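Local coordinates for protein periplasmic beta-glucosidase (PDB 6R5T) that probably hydrolyses terminal, non-reducing beta-D-glucosyl residues to release beta-D-glucose, and is held here as an inactive variant with lactose bound, at residues Leu119-Ser124 and Leu251-His256; Val155-Tyr160 and Ile171-Lys176; Gly21-Val26 and Arg315-Ala320; Lys176-Tyr181 and Thr239-Gln244. The protein carries 1 engineered substitution. All coordinates share one frame; numbering follows the deposited sequence. Where two conformers were deposited one is given.

Contact 1 (Leu119-Ser124 and Leu251-His256); sequences LDMSFS and LTISNH. Engineered in segment 251-256: Asn255 (natural residue Asp). With BGC (beta-D-glucopyranose), chain C; GAL (beta-D-galactopyranose), chain B.
Met121 and Ile253 extend toward each other through their first torsions: Met121 holds CG anti to the backbone N (chi1 176°) and bends only at its last bond, while Ile253 sets CG1 beside its own N (chi1 -53°). The two side chains therefore meet tip to tip, with Met121 SD 3.9 Å from Ile253 CD1. Phe123 adds its ring to the same spot, and the methyl reaches the ring's edge, CE1 lying 4.2 Å from Ile253 CD1. No hydrogen bond joins the segments; the contact is a small, wholly buried apolar one.

Just beyond it lies the sugar pocket. Phe123 CB is 3.4 Å from O2 of the glucose, and His256 CB lies 3.4 Å from O4, the glycosidic oxygen shared with galactose. Asn255, engineered in place of the natural Asp, brings OD1 to 3.3 Å from glucose C5. Its amide is gripped at both ends: His256 N donates to OD1 at 2.9 Å, in the carbonyl plane on a lone pair, and ND2 bonds to Val221 O, which together fix the rotation of the group.

Strands 121-122 and 251-253 are not neighbours in the parallel sheet of this TIM-barrel domain. Strands 172-178 and 218-221 lie between them, and Met121 also touches Met172 and Ala218, so the contact spans the interior of the barrel.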
# COMPACT_ATOMS: atom_id res chain seq x y z
N LEU A 119 -13.95 6.65 -37.12
CA LEU A 119 -12.88 6.01 -36.32
C LEU A 119 -12.74 4.51 -36.57
O LEU A 119 -13.73 3.79 -36.72
CB LEU A 119 -13.18 6.27 -34.83
CG LEU A 119 -13.00 7.74 -34.46
CD1 LEU A 119 -13.77 8.04 -33.16
CD2 LEU A 119 -11.52 8.13 -34.36
N ASP A 120 -11.50 4.00 -36.51
CA ASP A 120 -11.17 2.59 -36.73
C ASP A 120 -10.80 1.88 -35.43
O ASP A 120 -10.74 0.66 -35.44
CB ASP A 120 -9.94 2.45 -37.62
CG ASP A 120 -10.01 3.19 -38.93
OD1 ASP A 120 -10.94 2.85 -39.72
OD2 ASP A 120 -9.24 4.15 -39.12
N MET A 121 -10.46 2.63 -34.37
CA MET A 121 -9.82 2.02 -33.18
C MET A 121 -10.18 2.82 -31.93
O MET A 121 -10.23 4.04 -31.96
CB MET A 121 -8.31 1.97 -33.34
CG MET A 121 -7.60 1.44 -32.08
SD MET A 121 -5.79 1.54 -32.20
CE MET A 121 -5.49 0.24 -33.37
N SER A 122 -10.44 2.09 -30.85
CA SER A 122 -10.51 2.71 -29.52
C SER A 122 -9.37 2.21 -28.65
O SER A 122 -9.10 1.01 -28.62
CB SER A 122 -11.83 2.45 -28.85
OG SER A 122 -11.85 3.13 -27.58
N PHE A 123 -8.85 3.13 -27.84
CA PHE A 123 -7.94 2.75 -26.73
C PHE A 123 -8.82 2.30 -25.57
O PHE A 123 -9.07 3.08 -24.64
CB PHE A 123 -7.08 3.95 -26.39
CG PHE A 123 -6.25 4.48 -27.54
CD1 PHE A 123 -5.52 3.64 -28.35
CD2 PHE A 123 -6.18 5.83 -27.75
CE1 PHE A 123 -4.76 4.19 -29.39
CE2 PHE A 123 -5.44 6.36 -28.78
CZ PHE A 123 -4.72 5.53 -29.57
N SER A 124 -9.31 1.09 -25.66
CA SER A 124 -10.33 0.49 -24.76
C SER A 124 -10.38 -0.98 -25.11
O SER A 124 -10.09 -1.32 -26.25
CB SER A 124 -11.66 1.19 -24.98
OG SER A 124 -12.73 0.74 -24.12
N LEU A 251 -0.74 -5.51 -32.66
CA LEU A 251 0.03 -4.27 -32.64
C LEU A 251 0.24 -3.81 -31.18
O LEU A 251 -0.77 -3.69 -30.42
CB LEU A 251 -0.77 -3.23 -33.41
CG LEU A 251 -0.16 -1.84 -33.48
CD1 LEU A 251 1.16 -1.89 -34.22
CD2 LEU A 251 -1.12 -0.87 -34.14
N THR A 252 1.47 -3.52 -30.80
CA THR A 252 1.72 -2.84 -29.51
C THR A 252 1.86 -1.34 -29.72
O THR A 252 2.61 -0.88 -30.63
CB THR A 252 2.91 -3.45 -28.79
OG1 THR A 252 4.03 -3.40 -29.68
CG2 THR A 252 2.66 -4.89 -28.39
N ILE A 253 1.23 -0.54 -28.89
CA ILE A 253 1.23 0.92 -29.01
C ILE A 253 1.77 1.47 -27.70
O ILE A 253 1.24 1.11 -26.65
CB ILE A 253 -0.17 1.45 -29.29
CG1 ILE A 253 -0.79 0.75 -30.49
CG2 ILE A 253 -0.15 2.96 -29.41
CD1 ILE A 253 -2.20 1.18 -30.82
N SER A 254 2.74 2.37 -27.79
CA SER A 254 3.24 3.09 -26.60
C SER A 254 2.15 4.02 -26.09
O SER A 254 1.22 4.45 -26.80
CB SER A 254 4.49 3.86 -26.89
OG SER A 254 4.14 5.14 -27.38
N ASN A 255 2.28 4.36 -24.84
CA ASN A 255 1.46 5.42 -24.28
C ASN A 255 2.05 6.77 -24.66
O ASN A 255 3.12 6.89 -25.35
CB ASN A 255 1.34 5.16 -22.77
CG ASN A 255 -0.03 5.41 -22.23
OD1 ASN A 255 -0.52 6.52 -22.41
ND2 ASN A 255 -0.61 4.40 -21.56
N HIS A 256 1.44 7.80 -24.17
CA HIS A 256 1.62 9.15 -24.72
C HIS A 256 2.94 9.75 -24.21
O HIS A 256 3.05 9.99 -23.02
CB HIS A 256 0.40 9.94 -24.29
CG HIS A 256 0.38 11.26 -24.93
ND1 HIS A 256 1.31 12.24 -24.64
CD2 HIS A 256 -0.45 11.76 -25.89
CE1 HIS A 256 1.07 13.29 -25.41
NE2 HIS A 256 -0.02 13.03 -26.14
C2 BGC C . -5.21 6.94 -23.23
C3 BGC C . -4.19 7.87 -23.92
C4 BGC C . -3.87 8.99 -22.90
C5 BGC C . -3.25 8.30 -21.67
C6 BGC C . -2.93 9.27 -20.55
C1 BGC C . -4.59 6.41 -21.93
O1 BGC C . -5.63 5.69 -21.33
O2 BGC C . -5.61 5.82 -24.01
O3 BGC C . -4.82 8.46 -25.08
O4 BGC C . -2.92 9.88 -23.51
O5 BGC C . -4.22 7.50 -21.08
O6 BGC C . -2.33 8.56 -19.46
C1 GAL B . -3.32 11.25 -23.63
C2 GAL B . -4.54 11.43 -24.55
C3 GAL B . -4.83 12.93 -24.67
C4 GAL B . -5.06 13.49 -23.24
C5 GAL B . -3.83 13.15 -22.37
C6 GAL B . -4.05 13.55 -20.92
O2 GAL B . -4.27 10.86 -25.81
O3 GAL B . -6.02 13.09 -25.46
O4 GAL B . -6.24 12.81 -22.76
O5 GAL B . -3.59 11.70 -22.32
O6 GAL B . -2.90 13.15 -20.14

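Contact 2 (Val155-Tyr160 and Ile171-Lys176); sequences VMVRAY and IMAAVK. With BGC (beta-D-glucopyranose), chain C.
Tyr160 and Ile171 meet at the turn of a beta-alpha-beta crossover of the TIM barrel, in which helix 146-161 connects strand 121-122 to its parallel neighbour 172-178. The polar link is a single backbone bond, Ile171 N to Tyr160 O at 3.1 Å, nearly straight at the hydrogen (169°) although the donor stands above the carbonyl plane. It ties the helix's last turn to the residue just before strand 172-178.

Apolar contacts continue from this bond along the helix and strand. Tyr160 CB lies 4.0 Å from Ile171 CG1, a branch that chi1 of 65° tucks between the backbone N and the carbonyl carbon, and the two side chains cross obliquely. Ala173 CB is shared: it sits at the edge of the tyrosine ring, 4.0 Å from Tyr160 CD2, and is 4.1 Å from Val157 CG2. The small alanine is consistent with the close approach, Val157 CA lying 5.7 Å from Ala173 CA. Tyr160 OH is hydrogen-bonded to Ser124 OG.

The third interaction is with the ligand, toward the C-terminal end of the strand. Lys176 extends beyond CG to the glucose, where NZ, also bonded to Phe123 O, donates to O1 at 2.8 Å and to O2 at 3.0 Å.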
# COMPACT_ATOMS: atom_id res chain seq x y z
N VAL A 155 -15.60 -9.65 -23.25
CA VAL A 155 -16.91 -9.15 -23.78
C VAL A 155 -16.75 -7.83 -24.53
O VAL A 155 -17.29 -7.65 -25.63
CB VAL A 155 -17.91 -9.00 -22.61
CG1 VAL A 155 -19.12 -8.20 -23.00
CG2 VAL A 155 -18.30 -10.36 -22.09
N MET A 156 -16.00 -6.89 -23.97
CA MET A 156 -15.79 -5.58 -24.57
C MET A 156 -15.05 -5.75 -25.90
O MET A 156 -15.47 -5.15 -26.89
CB MET A 156 -14.91 -4.72 -23.66
CG MET A 156 -15.59 -4.28 -22.35
SD MET A 156 -16.78 -2.98 -22.57
CE MET A 156 -15.82 -1.62 -23.23
N VAL A 157 -14.00 -6.54 -25.91
CA VAL A 157 -13.25 -6.75 -27.18
C VAL A 157 -14.18 -7.32 -28.26
O VAL A 157 -14.19 -6.83 -29.40
CB VAL A 157 -12.05 -7.65 -26.94
CG1 VAL A 157 -11.42 -8.08 -28.24
CG2 VAL A 157 -11.04 -6.92 -26.06
N ARG A 158 -14.91 -8.37 -27.94
CA ARG A 158 -15.81 -9.01 -28.93
C ARG A 158 -16.86 -8.04 -29.41
O ARG A 158 -17.20 -8.04 -30.65
CB ARG A 158 -16.36 -10.31 -28.36
CG ARG A 158 -15.31 -11.39 -28.21
CD ARG A 158 -15.93 -12.73 -27.84
NE ARG A 158 -16.55 -12.70 -26.53
CZ ARG A 158 -15.96 -13.01 -25.37
NH1 ARG A 158 -14.69 -13.40 -25.30
NH2 ARG A 158 -16.67 -12.92 -24.26
N ALA A 159 -17.42 -7.23 -28.52
CA ALA A 159 -18.48 -6.28 -28.88
C ALA A 159 -17.94 -5.19 -29.80
O ALA A 159 -18.64 -4.78 -30.75
CB ALA A 159 -19.11 -5.75 -27.63
N TYR A 160 -16.74 -4.69 -29.53
CA TYR A 160 -16.14 -3.64 -30.38
C TYR A 160 -15.84 -4.20 -31.77
O TYR A 160 -16.15 -3.53 -32.77
CB TYR A 160 -14.84 -3.11 -29.78
CG TYR A 160 -14.94 -2.20 -28.57
CD1 TYR A 160 -15.94 -1.27 -28.41
CD2 TYR A 160 -13.92 -2.17 -27.64
CE1 TYR A 160 -15.96 -0.36 -27.37
CE2 TYR A 160 -13.95 -1.29 -26.55
CZ TYR A 160 -14.94 -0.35 -26.44
OH TYR A 160 -14.97 0.55 -25.42
N ILE A 171 -14.86 -1.51 -34.70
CA ILE A 171 -13.58 -0.82 -34.43
C ILE A 171 -12.65 -1.85 -33.81
O ILE A 171 -13.11 -2.83 -33.14
CB ILE A 171 -13.72 0.41 -33.53
CG1 ILE A 171 -14.19 0.03 -32.11
CG2 ILE A 171 -14.62 1.44 -34.20
CD1 ILE A 171 -14.39 1.20 -31.18
N MET A 172 -11.36 -1.61 -33.92
CA MET A 172 -10.35 -2.45 -33.26
C MET A 172 -10.21 -2.02 -31.80
O MET A 172 -10.26 -0.82 -31.50
CB MET A 172 -8.99 -2.30 -33.94
CG MET A 172 -7.92 -3.10 -33.29
SD MET A 172 -6.35 -3.14 -34.27
CE MET A 172 -6.90 -4.11 -35.66
N ALA A 173 -10.08 -2.99 -30.92
CA ALA A 173 -9.87 -2.75 -29.47
C ALA A 173 -8.34 -2.71 -29.26
O ALA A 173 -7.64 -3.64 -29.68
CB ALA A 173 -10.45 -3.85 -28.65
N ALA A 174 -7.85 -1.68 -28.61
CA ALA A 174 -6.49 -1.59 -28.08
C ALA A 174 -6.62 -1.69 -26.54
O ALA A 174 -6.85 -0.69 -25.91
CB ALA A 174 -5.80 -0.32 -28.53
N VAL A 175 -6.51 -2.90 -26.04
CA VAL A 175 -6.66 -3.20 -24.59
C VAL A 175 -5.55 -2.46 -23.85
O VAL A 175 -4.40 -2.36 -24.32
CB VAL A 175 -6.68 -4.70 -24.28
CG1 VAL A 175 -5.42 -5.44 -24.69
CG2 VAL A 175 -7.00 -4.92 -22.81
N LYS A 176 -5.90 -1.94 -22.67
CA LYS A 176 -4.92 -1.09 -21.90
C LYS A 176 -5.16 -1.36 -20.40
O LYS A 176 -6.21 -1.89 -20.05
CB LYS A 176 -5.10 0.37 -22.28
CG LYS A 176 -6.38 1.04 -21.80
CD LYS A 176 -6.57 2.42 -22.39
CE LYS A 176 -7.73 3.18 -21.84
NZ LYS A 176 -7.86 4.47 -22.56
C2 BGC C . -5.21 6.94 -23.23
C3 BGC C . -4.19 7.87 -23.92
C4 BGC C . -3.87 8.99 -22.90
C5 BGC C . -3.25 8.30 -21.67
C6 BGC C . -2.93 9.27 -20.55
C1 BGC C . -4.59 6.41 -21.93
O1 BGC C . -5.63 5.69 -21.33
O2 BGC C . -5.61 5.82 -24.01
O3 BGC C . -4.82 8.46 -25.08
O4 BGC C . -2.92 9.88 -23.51
O5 BGC C . -4.22 7.50 -21.08
O6 BGC C . -2.33 8.56 -19.46

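Contact 3 (Gly21-Val26 and Arg315-Ala320); sequences GQLRLV and RDVLAA
Gln22, just before strand 24-26, folds back against Val317 and Leu318 of helix 307-323. Its CB is the first atom to touch, 4.1 Å from Val317 CG1. The chain then bends at chi2 (-61°), which swings the amide across Leu318 at about a right angle, and CD comes to 4.1 Å from Leu318 CD2. At the tip, OE1 touches two methyls, Val317 CG1 at 3.6 Å and Leu318 CD2 at 3.7 Å. This buried oxygen is not left to carbon neighbours alone, since Lys321 NZ, one turn further along the same helix, is hydrogen-bonded to it.

From helix 307-323, Val317 makes most of the remaining contact. Its CG1 also approaches the backbone, 3.5 Å from Gln22 O, while CG2 packs 4.0 Å from Leu23 CD2. Leu23 in turn touches Tyr292 and Leu296 of helix 291-301.

On the flank of the same helix, Arg315 NH1 forms a salt bridge with Asp316 OD1 at 2.8 Å. The carboxylate oxygen is met on its anti side and lies almost in the guanidinium plane, and Ala319 CB covers one face of that group. Both charges have second partners, Glu4 for Arg315 and Arg243 for Asp316.

The segment 21-26 leads into strand 24-26. The parallel pairing of 24-26 with 286-287 joins the first and last strands of the barrel, and a late helix packed beside the first strand is consistent with a (beta/alpha)8 fold.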
# COMPACT_ATOMS: atom_id res chain seq x y z
N GLY A 21 7.92 5.49 -40.97
CA GLY A 21 6.74 6.37 -40.98
C GLY A 21 5.49 5.67 -40.45
O GLY A 21 4.65 6.30 -39.82
N GLN A 22 5.34 4.40 -40.74
CA GLN A 22 4.18 3.60 -40.30
C GLN A 22 4.09 3.54 -38.78
O GLN A 22 2.96 3.35 -38.27
CB GLN A 22 4.22 2.20 -40.87
CG GLN A 22 3.91 2.22 -42.38
CD GLN A 22 2.54 2.79 -42.64
OE1 GLN A 22 1.55 2.21 -42.18
NE2 GLN A 22 2.47 3.93 -43.32
N LEU A 23 5.21 3.74 -38.09
CA LEU A 23 5.25 3.54 -36.62
C LEU A 23 4.84 4.82 -35.91
O LEU A 23 4.74 4.81 -34.66
CB LEU A 23 6.65 3.10 -36.20
CG LEU A 23 7.26 1.95 -37.01
CD1 LEU A 23 8.59 1.59 -36.43
CD2 LEU A 23 6.31 0.75 -37.09
N ARG A 24 4.56 5.89 -36.64
CA ARG A 24 4.33 7.20 -36.03
C ARG A 24 2.85 7.43 -35.83
O ARG A 24 2.08 7.42 -36.81
CB ARG A 24 4.92 8.28 -36.93
CG ARG A 24 4.89 9.64 -36.30
CD ARG A 24 5.68 10.60 -37.15
NE ARG A 24 5.61 11.95 -36.65
CZ ARG A 24 5.46 13.04 -37.39
NH1 ARG A 24 5.36 12.93 -38.70
NH2 ARG A 24 5.41 14.24 -36.83
N LEU A 25 2.44 7.58 -34.55
CA LEU A 25 1.05 7.85 -34.16
C LEU A 25 1.00 9.24 -33.54
O LEU A 25 1.69 9.46 -32.55
CB LEU A 25 0.64 6.78 -33.16
CG LEU A 25 -0.65 7.02 -32.40
CD1 LEU A 25 -1.81 7.07 -33.35
CD2 LEU A 25 -0.86 5.89 -31.36
N VAL A 26 0.23 10.14 -34.12
CA VAL A 26 0.25 11.56 -33.69
C VAL A 26 -1.16 12.12 -33.62
O VAL A 26 -2.07 11.58 -34.23
CB VAL A 26 1.12 12.42 -34.63
CG1 VAL A 26 2.58 12.12 -34.46
CG2 VAL A 26 0.69 12.24 -36.06
N ARG A 315 5.35 -4.50 -39.85
CA ARG A 315 4.44 -5.58 -40.20
C ARG A 315 3.20 -5.52 -39.30
O ARG A 315 2.11 -5.67 -39.80
CB ARG A 315 5.10 -6.95 -40.10
CG ARG A 315 4.17 -8.13 -40.32
CD ARG A 315 3.56 -8.66 -38.99
NE ARG A 315 2.38 -9.48 -39.20
CZ ARG A 315 1.40 -9.68 -38.32
NH1 ARG A 315 1.39 -9.08 -37.13
NH2 ARG A 315 0.37 -10.44 -38.67
N ASP A 316 3.39 -5.24 -38.02
CA ASP A 316 2.25 -5.20 -37.09
C ASP A 316 1.32 -4.05 -37.45
O ASP A 316 0.08 -4.22 -37.36
CB ASP A 316 2.75 -5.17 -35.64
CG ASP A 316 3.41 -6.43 -35.14
OD1 ASP A 316 3.33 -7.45 -35.84
OD2 ASP A 316 4.05 -6.35 -34.04
N VAL A 317 1.86 -2.88 -37.83
CA VAL A 317 0.98 -1.76 -38.21
C VAL A 317 0.20 -2.14 -39.48
O VAL A 317 -1.02 -1.91 -39.54
CB VAL A 317 1.80 -0.48 -38.41
CG1 VAL A 317 0.92 0.62 -38.98
CG2 VAL A 317 2.41 -0.05 -37.07
N LEU A 318 0.90 -2.69 -40.48
CA LEU A 318 0.26 -3.00 -41.77
C LEU A 318 -0.79 -4.08 -41.56
O LEU A 318 -1.87 -3.98 -42.16
CB LEU A 318 1.35 -3.45 -42.77
CG LEU A 318 2.37 -2.38 -43.16
CD1 LEU A 318 3.34 -2.99 -44.16
CD2 LEU A 318 1.72 -1.13 -43.71
N ALA A 319 -0.52 -5.02 -40.70
CA ALA A 319 -1.47 -6.12 -40.45
C ALA A 319 -2.73 -5.57 -39.77
O ALA A 319 -3.81 -6.02 -40.07
CB ALA A 319 -0.84 -7.20 -39.64
N ALA A 320 -2.60 -4.59 -38.88
CA ALA A 320 -3.79 -3.98 -38.26
C ALA A 320 -4.63 -3.27 -39.32
O ALA A 320 -5.87 -3.40 -39.33
CB ALA A 320 -3.38 -3.02 -37.17

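Contact 4 (Lys176-Tyr181 and Thr239-Gln244); sequences KHFALY and TDLLRQ. With BGC (beta-D-glucopyranose), chain C.
The Phe178 ring packs against helix 235-245 and meets two successive leucines. CE2 lies 3.9 Å from Leu242 CB, and CZ is 4.2 Å from Leu241 CD2; both leucine atoms approach the ring at a slant, neither over its face nor at its edge. The ring arrives there because CG is anti to the backbone N (chi1 -170°), and an edge-to-face pairing with Tyr208 helps to hold it.

The leucines are presented by a wider, pi-type turn of the helix, where Thr239 O accepts from both Arg243 N at 3.1 Å and Gln244 N at 2.9 Å. On the strand side, cis peptide bonds precede His177 and Ala179, so Phe178 is flanked by two cis peptide bonds.

Next to Phe178 in sequence, His177 instead serves the sugar pocket. Its NE2 is hydrogen-bonded to glucose O1 at 2.7 Å, with the sugar oxygen at the ring edge. Lys176 CG covers one face of the imidazole and Tyr181 CE2 the opposite face, each 3.7 Å above the plane, while Asp128 binds ND1. These restraints fix the ring's rotation. A strand whose neighbouring residues pack on an outer helix and line the ligand pocket is characteristic of a TIM-barrel active site.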
# COMPACT_ATOMS: atom_id res chain seq x y z
N LYS A 176 -5.90 -1.94 -22.67
CA LYS A 176 -4.92 -1.09 -21.90
C LYS A 176 -5.16 -1.36 -20.40
O LYS A 176 -6.21 -1.89 -20.05
CB LYS A 176 -5.10 0.37 -22.28
CG LYS A 176 -6.38 1.04 -21.80
CD LYS A 176 -6.57 2.42 -22.39
CE LYS A 176 -7.73 3.18 -21.84
NZ LYS A 176 -7.86 4.47 -22.56
N HIS A 177 -4.21 -1.02 -19.54
CA HIS A 177 -2.88 -0.49 -19.80
C HIS A 177 -1.88 -1.60 -19.45
O HIS A 177 -1.78 -1.96 -18.28
CB HIS A 177 -2.62 0.76 -18.96
CG HIS A 177 -3.58 1.87 -19.16
ND1 HIS A 177 -4.71 1.99 -18.37
CD2 HIS A 177 -3.54 2.94 -19.99
CE1 HIS A 177 -5.32 3.11 -18.76
NE2 HIS A 177 -4.66 3.68 -19.73
N PHE A 178 -1.20 -2.18 -20.44
CA PHE A 178 -0.40 -3.41 -20.21
C PHE A 178 0.93 -2.95 -19.63
O PHE A 178 1.74 -2.36 -20.38
CB PHE A 178 -0.26 -4.11 -21.56
CG PHE A 178 0.33 -5.48 -21.47
CD1 PHE A 178 -0.30 -6.47 -20.76
CD2 PHE A 178 1.49 -5.80 -22.16
CE1 PHE A 178 0.21 -7.76 -20.73
CE2 PHE A 178 2.04 -7.08 -22.08
CZ PHE A 178 1.39 -8.07 -21.37
N ALA A 179 1.21 -3.17 -18.32
CA ALA A 179 0.38 -3.92 -17.39
C ALA A 179 0.56 -3.35 -15.98
O ALA A 179 1.59 -2.76 -15.68
CB ALA A 179 0.76 -5.39 -17.40
N LEU A 180 -0.42 -3.70 -15.13
CA LEU A 180 -0.37 -3.56 -13.65
C LEU A 180 -0.56 -2.11 -13.21
O LEU A 180 -0.30 -1.80 -12.04
CB LEU A 180 0.96 -4.08 -13.08
CG LEU A 180 1.48 -5.42 -13.58
CD1 LEU A 180 2.68 -5.83 -12.76
CD2 LEU A 180 0.41 -6.49 -13.59
N TYR A 181 -1.00 -1.24 -14.11
CA TYR A 181 -1.01 0.22 -13.91
C TYR A 181 -1.81 0.61 -12.65
O TYR A 181 -1.44 1.55 -11.95
CB TYR A 181 -1.56 0.82 -15.19
CG TYR A 181 -1.64 2.32 -15.26
CD1 TYR A 181 -0.67 3.17 -14.79
CD2 TYR A 181 -2.73 2.87 -15.90
CE1 TYR A 181 -0.83 4.56 -14.88
CE2 TYR A 181 -2.88 4.22 -16.06
CZ TYR A 181 -1.94 5.08 -15.52
OH TYR A 181 -2.14 6.43 -15.67
N THR A 239 7.58 -9.00 -25.03
CA THR A 239 8.07 -10.03 -25.97
C THR A 239 7.93 -11.43 -25.38
O THR A 239 7.17 -12.21 -25.95
CB THR A 239 9.50 -9.76 -26.42
OG1 THR A 239 9.55 -8.50 -27.11
CG2 THR A 239 9.95 -10.83 -27.38
N ASP A 240 8.63 -11.74 -24.29
CA ASP A 240 8.61 -13.11 -23.71
C ASP A 240 7.17 -13.50 -23.34
O ASP A 240 6.69 -14.58 -23.68
CB ASP A 240 9.56 -13.20 -22.54
CG ASP A 240 11.02 -12.95 -22.92
OD1 ASP A 240 11.31 -12.94 -24.12
OD2 ASP A 240 11.83 -12.74 -22.02
N LEU A 241 6.49 -12.64 -22.57
CA LEU A 241 5.14 -12.97 -22.13
C LEU A 241 4.14 -12.74 -23.26
O LEU A 241 3.44 -13.66 -23.66
CB LEU A 241 4.82 -12.12 -20.91
CG LEU A 241 3.41 -12.36 -20.38
CD1 LEU A 241 3.28 -13.77 -19.82
CD2 LEU A 241 3.08 -11.30 -19.34
N LEU A 242 3.99 -11.49 -23.71
CA LEU A 242 2.86 -11.16 -24.61
C LEU A 242 2.97 -11.93 -25.94
O LEU A 242 1.96 -12.39 -26.41
CB LEU A 242 2.89 -9.66 -24.85
CG LEU A 242 1.82 -9.10 -25.78
CD1 LEU A 242 0.42 -9.38 -25.26
CD2 LEU A 242 2.06 -7.62 -26.00
N ARG A 243 4.16 -12.04 -26.52
CA ARG A 243 4.31 -12.68 -27.87
C ARG A 243 4.60 -14.16 -27.71
O ARG A 243 3.85 -14.98 -28.26
CB ARG A 243 5.41 -11.98 -28.66
CG ARG A 243 5.17 -10.49 -28.79
CD ARG A 243 4.22 -10.20 -29.87
NE ARG A 243 4.13 -8.76 -30.13
CZ ARG A 243 3.31 -8.22 -31.01
NH1 ARG A 243 2.53 -9.01 -31.76
NH2 ARG A 243 3.25 -6.91 -31.14
N GLN A 244 5.67 -14.50 -27.02
CA GLN A 244 6.13 -15.91 -26.99
C GLN A 244 5.16 -16.77 -26.17
O GLN A 244 4.74 -17.84 -26.67
CB GLN A 244 7.59 -15.95 -26.60
CG GLN A 244 8.46 -15.20 -27.62
CD GLN A 244 9.91 -14.98 -27.23
OE1 GLN A 244 10.30 -15.10 -26.07
NE2 GLN A 244 10.72 -14.62 -28.21
C2 BGC C . -5.21 6.94 -23.23
C3 BGC C . -4.19 7.87 -23.92
C4 BGC C . -3.87 8.99 -22.90
C5 BGC C . -3.25 8.30 -21.67
C6 BGC C . -2.93 9.27 -20.55
C1 BGC C . -4.59 6.41 -21.93
O1 BGC C . -5.63 5.69 -21.33
O2 BGC C . -5.61 5.82 -24.01
O3 BGC C . -4.82 8.46 -25.08
O4 BGC C . -2.92 9.88 -23.51
O5 BGC C . -4.22 7.50 -21.08
O6 BGC C . -2.33 8.56 -19.46

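From the N terminus, contact 3 opens first and closes last, joining the lead-in to the first barrel strand to helix 307-323 and so encompassing the other three. Contact 1 opens next and closes at 251-256, linking two strands through the barrel interior. Within its loop contacts 2 and 4 follow in series, without crossing: one packs helix 146-161 on strand 172-178, the other packs helix 235-245 on the end of that strand, and Lys176 belongs to both. Contacts 1, 2 and 4 all reach the glucose. Contact 3 is connected to contact 4 by the Arg243-Asp316 salt bridge and to contact 1 by Leu25 against Ile253.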